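Local atomic coordinates of glycosyl hydrolase family 62 protein (Coprinopsis cinerea, PDB entry 5B6T), a protein that probably hydrolyses alpha-L-arabinofuranosidic linkages, releasing arabinose side groups from the arabinoxylan of plant cell walls. Residues H140-C148 with F194-I202. Numbering follows the deposited sequence.
Sequences HWVDMWVIC and FEAANVYRI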
loop_
_atom_site.group_PDB
_atom_site.type_symbol
_atom_site.label_atom_id
_atom_site.label_comp_id
_atom_site.label_asym_id
_atom_site.label_seq_id
_atom_site.Cartn_x
_atom_site.Cartn_y
_atom_site.Cartn_z
ATOM N N HIS A 140 2.077 -14.958 -6.638
ATOM C CA HIS A 140 0.887 -14.778 -5.811
ATOM C C HIS A 140 0.207 -13.508 -6.253
ATOM O O HIS A 140 0.887 -12.537 -6.534
ATOM C CB HIS A 140 1.295 -14.623 -4.350
ATOM C CG HIS A 140 2.043 -15.802 -3.839
ATOM N ND1 HIS A 140 1.400 -16.910 -3.331
ATOM C CD2 HIS A 140 3.368 -16.072 -3.801
ATOM C CE1 HIS A 140 2.306 -17.826 -3.022
ATOM N NE2 HIS A 140 3.506 -17.325 -3.258
ATOM N N TRP A 141 -1.111 -13.534 -6.367
ATOM C CA TRP A 141 -1.895 -12.396 -6.784
ATOM C C TRP A 141 -2.168 -11.500 -5.575
ATOM O O TRP A 141 -2.974 -11.855 -4.687
ATOM C CB TRP A 141 -3.177 -12.888 -7.425
ATOM C CG TRP A 141 -3.995 -11.825 -8.047
ATOM C CD1 TRP A 141 -3.571 -10.645 -8.582
ATOM C CD2 TRP A 141 -5.385 -11.899 -8.318
ATOM N NE1 TRP A 141 -4.618 -9.956 -9.122
ATOM C CE2 TRP A 141 -5.756 -10.701 -8.966
ATOM C CE3 TRP A 141 -6.374 -12.848 -8.045
ATOM C CZ2 TRP A 141 -7.064 -10.445 -9.345
ATOM C CZ3 TRP A 141 -7.671 -12.581 -8.423
ATOM C CH2 TRP A 141 -8.004 -11.397 -9.076
ATOM N N VAL A 142 -1.498 -10.337 -5.548
ATOM C CA VAL A 142 -1.418 -9.534 -4.348
ATOM C C VAL A 142 -1.501 -8.039 -4.629
ATOM O O VAL A 142 -1.334 -7.596 -5.745
ATOM C CB VAL A 142 -0.117 -9.838 -3.541
ATOM C CG1 VAL A 142 -0.125 -11.298 -3.094
ATOM C CG2 VAL A 142 1.170 -9.449 -4.277
ATOM N N ASP A 143 -1.777 -7.296 -3.552
ATOM C CA ASP A 143 -1.557 -5.840 -3.473
ATOM C C ASP A 143 -2.442 -5.053 -4.426
ATOM O O ASP A 143 -1.984 -4.451 -5.417
ATOM C CB ASP A 143 -0.056 -5.523 -3.607
ATOM C CG ASP A 143 0.762 -6.217 -2.544
ATOM O OD1 ASP A 143 0.187 -6.570 -1.494
ATOM O OD2 ASP A 143 1.988 -6.394 -2.713
ATOM N N MET A 144 -3.719 -5.096 -4.087
ATOM C CA MET A 144 -4.795 -4.536 -4.892
ATOM C C MET A 144 -4.912 -3.050 -4.608
ATOM O O MET A 144 -4.998 -2.652 -3.437
ATOM C CB MET A 144 -6.109 -5.238 -4.520
ATOM C CG MET A 144 -6.018 -6.748 -4.462
ATOM S SD MET A 144 -5.581 -7.472 -6.045
ATOM C CE MET A 144 -5.293 -9.179 -5.549
ATOM N N TRP A 145 -4.951 -2.245 -5.670
ATOM C CA TRP A 145 -4.963 -0.789 -5.529
ATOM C C TRP A 145 -5.914 -0.128 -6.509
ATOM O O TRP A 145 -5.772 -0.310 -7.739
ATOM C CB TRP A 145 -3.535 -0.268 -5.736
ATOM C CG TRP A 145 -3.421 1.220 -5.594
ATOM C CD1 TRP A 145 -3.668 2.173 -6.557
ATOM C CD2 TRP A 145 -3.012 1.933 -4.436
ATOM N NE1 TRP A 145 -3.480 3.412 -6.039
ATOM C CE2 TRP A 145 -3.053 3.305 -4.743
ATOM C CE3 TRP A 145 -2.610 1.546 -3.163
ATOM C CZ2 TRP A 145 -2.729 4.296 -3.801
ATOM C CZ3 TRP A 145 -2.310 2.517 -2.243
ATOM C CH2 TRP A 145 -2.342 3.875 -2.570
ATOM N N VAL A 146 -6.841 0.671 -5.990
ATOM C CA VAL A 146 -7.787 1.451 -6.789
ATOM C C VAL A 146 -7.365 2.910 -6.859
ATOM O O VAL A 146 -6.982 3.512 -5.861
ATOM C CB VAL A 146 -9.222 1.340 -6.204
ATOM C CG1 VAL A 146 -10.165 2.351 -6.863
ATOM C CG2 VAL A 146 -9.761 -0.075 -6.305
ATOM N N ILE A 147 -7.481 3.480 -8.056
ATOM C CA ILE A 147 -7.430 4.934 -8.260
ATOM C C ILE A 147 -8.410 5.280 -9.375
ATOM O O ILE A 147 -8.466 4.600 -10.406
ATOM C CB ILE A 147 -5.998 5.458 -8.527
ATOM C CG1 ILE A 147 -6.010 6.961 -8.816
ATOM C CG2 ILE A 147 -5.281 4.696 -9.647
ATOM C CD1 ILE A 147 -4.652 7.597 -8.832
ATOM N N CYS A 148 -9.167 6.363 -9.167
ATOM C CA CYS A 148 -10.147 6.841 -10.134
ATOM C C CYS A 148 -9.794 8.246 -10.601
ATOM O O CYS A 148 -9.218 9.031 -9.857
ATOM C CB CYS A 148 -11.539 6.875 -9.506
ATOM S SG CYS A 148 -11.988 5.328 -8.683
ATOM N N PHE A 194 8.386 -6.152 -8.149
ATOM C CA PHE A 194 7.980 -7.319 -7.369
ATOM C C PHE A 194 6.556 -7.258 -6.842
ATOM O O PHE A 194 5.745 -8.122 -7.158
ATOM C CB PHE A 194 8.982 -7.596 -6.255
ATOM C CG PHE A 194 8.793 -8.943 -5.617
ATOM C CD1 PHE A 194 8.989 -10.105 -6.353
ATOM C CD2 PHE A 194 8.435 -9.055 -4.298
ATOM C CE1 PHE A 194 8.788 -11.348 -5.766
ATOM C CE2 PHE A 194 8.258 -10.293 -3.703
ATOM C CZ PHE A 194 8.420 -11.440 -4.438
ATOM N N GLU A 195 6.228 -6.262 -6.033
ATOM C CA GLU A 195 4.851 -6.160 -5.521
ATOM C C GLU A 195 4.615 -4.758 -4.963
ATOM O O GLU A 195 5.444 -3.861 -5.176
ATOM C CB GLU A 195 4.623 -7.231 -4.447
ATOM C CG GLU A 195 5.543 -7.113 -3.234
ATOM C CD GLU A 195 5.544 -8.309 -2.301
ATOM O OE1 GLU A 195 4.823 -9.295 -2.480
ATOM O OE2 GLU A 195 6.286 -8.294 -1.286
ATOM N N ALA A 196 3.462 -4.552 -4.345
ATOM C CA ALA A 196 3.179 -3.365 -3.533
ATOM C C ALA A 196 3.233 -2.076 -4.341
ATOM O O ALA A 196 3.910 -1.113 -3.971
ATOM C CB ALA A 196 4.118 -3.299 -2.340
ATOM N N ALA A 197 2.384 -2.008 -5.350
ATOM C CA ALA A 197 2.177 -0.755 -6.081
ATOM C C ALA A 197 1.447 0.313 -5.230
ATOM O O ALA A 197 0.617 0.003 -4.397
ATOM C CB ALA A 197 1.402 -0.999 -7.364
ATOM N N ASN A 198 1.823 1.571 -5.464
ATOM C CA ASN A 198 0.989 2.731 -5.136
ATOM C C ASN A 198 0.841 3.568 -6.389
ATOM O O ASN A 198 1.790 3.714 -7.172
ATOM C CB ASN A 198 1.600 3.666 -4.072
ATOM C CG ASN A 198 2.002 2.976 -2.781
ATOM O OD1 ASN A 198 3.196 2.875 -2.495
ATOM N ND2 ASN A 198 1.034 2.596 -1.961
ATOM N N VAL A 199 -0.356 4.096 -6.590
ATOM C CA VAL A 199 -0.634 4.991 -7.707
ATOM C C VAL A 199 -1.423 6.205 -7.205
ATOM O O VAL A 199 -2.463 6.062 -6.594
ATOM C CB VAL A 199 -1.372 4.299 -8.863
ATOM C CG1 VAL A 199 -1.367 5.208 -10.093
ATOM C CG2 VAL A 199 -0.717 2.973 -9.162
ATOM N N TYR A 200 -0.863 7.406 -7.456
ATOM C CA TYR A 200 -1.436 8.656 -6.953
ATOM C C TYR A 200 -1.564 9.726 -8.024
ATOM O O TYR A 200 -0.756 9.762 -8.953
ATOM C CB TYR A 200 -0.552 9.232 -5.877
ATOM C CG TYR A 200 -0.376 8.361 -4.655
ATOM C CD1 TYR A 200 -1.398 8.210 -3.736
ATOM C CD2 TYR A 200 0.819 7.705 -4.421
ATOM C CE1 TYR A 200 -1.238 7.441 -2.596
ATOM C CE2 TYR A 200 1.006 6.952 -3.282
ATOM C CZ TYR A 200 -0.048 6.801 -2.372
ATOM O OH TYR A 200 0.153 6.035 -1.237
ATOM N N ARG A 201 -2.583 10.576 -7.884
ATOM C CA ARG A 201 -2.651 11.838 -8.647
ATOM C C ARG A 201 -1.751 12.847 -7.964
ATOM O O ARG A 201 -1.800 13.015 -6.740
ATOM C CB ARG A 201 -4.075 12.355 -8.689
ATOM C CG ARG A 201 -4.242 13.751 -9.266
ATOM C CD ARG A 201 -3.795 13.835 -10.717
ATOM N NE ARG A 201 -3.807 15.219 -11.185
ATOM C CZ ARG A 201 -4.908 15.904 -11.499
ATOM N NH1 ARG A 201 -6.111 15.346 -11.412
ATOM N NH2 ARG A 201 -4.801 17.176 -11.901
ATOM N N ILE A 202 -0.922 13.538 -8.739
ATOM C CA ILE A 202 -0.015 14.562 -8.175
ATOM C C ILE A 202 -0.735 15.899 -8.251
ATOM O O ILE A 202 -0.892 16.445 -9.346
ATOM C CB ILE A 202 1.336 14.620 -8.915
ATOM C CG1 ILE A 202 2.025 13.257 -8.912
ATOM C CG2 ILE A 202 2.246 15.657 -8.279
ATOM C CD1 ILE A 202 3.194 13.130 -9.886
HETATM O O HOH W 1 0.555 -3.920 -6.509
HETATM O O HOH W 2 -0.952 -2.146 -3.922
#
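Trp-145 lays one face of its indole on the backbone of strand 195-202: Asn-198 CA sits 4.0 Å from the centroid of the six-membered ring, a CH-pi contact. With CG anti to the backbone N (chi1 -179°), the ring reaches across the gap, and its NE1 donates a bent bond (131°) to Val-199 O at 2.9 Å, in the carbonyl plane. A broad indole gives both cover and a donor. Its edge meets the face of Tyr-200, planes 82° apart, in an offset edge-to-face pair. A leucine in place of Trp-145 would probably open a gap over Asn-198 and leave Val-199 O without this donor. Branched Ile-147 fills the apolar seam beside Val-199, CG2 4.0 Å from its CG1. Toward the strands' N-terminal ends Asp-143, a short acceptor, takes a weak bond from Ala-196 N through OD2, and one water links Asp-143 O to Ala-197 N. Further out, the backbone N of Leu-268 bonds Tyr-200 OH, Tyr-286 and Gly-266 hold the Asn-198 amide, and Arg-221 pairs with Glu-195, whose side chain comes within about 3 Å of the bound lead ion. Such nearly parallel innermost strands of adjacent blades, bridged by side chains and water, characterise GH62's five-bladed beta-propeller, whose central pocket houses the active site.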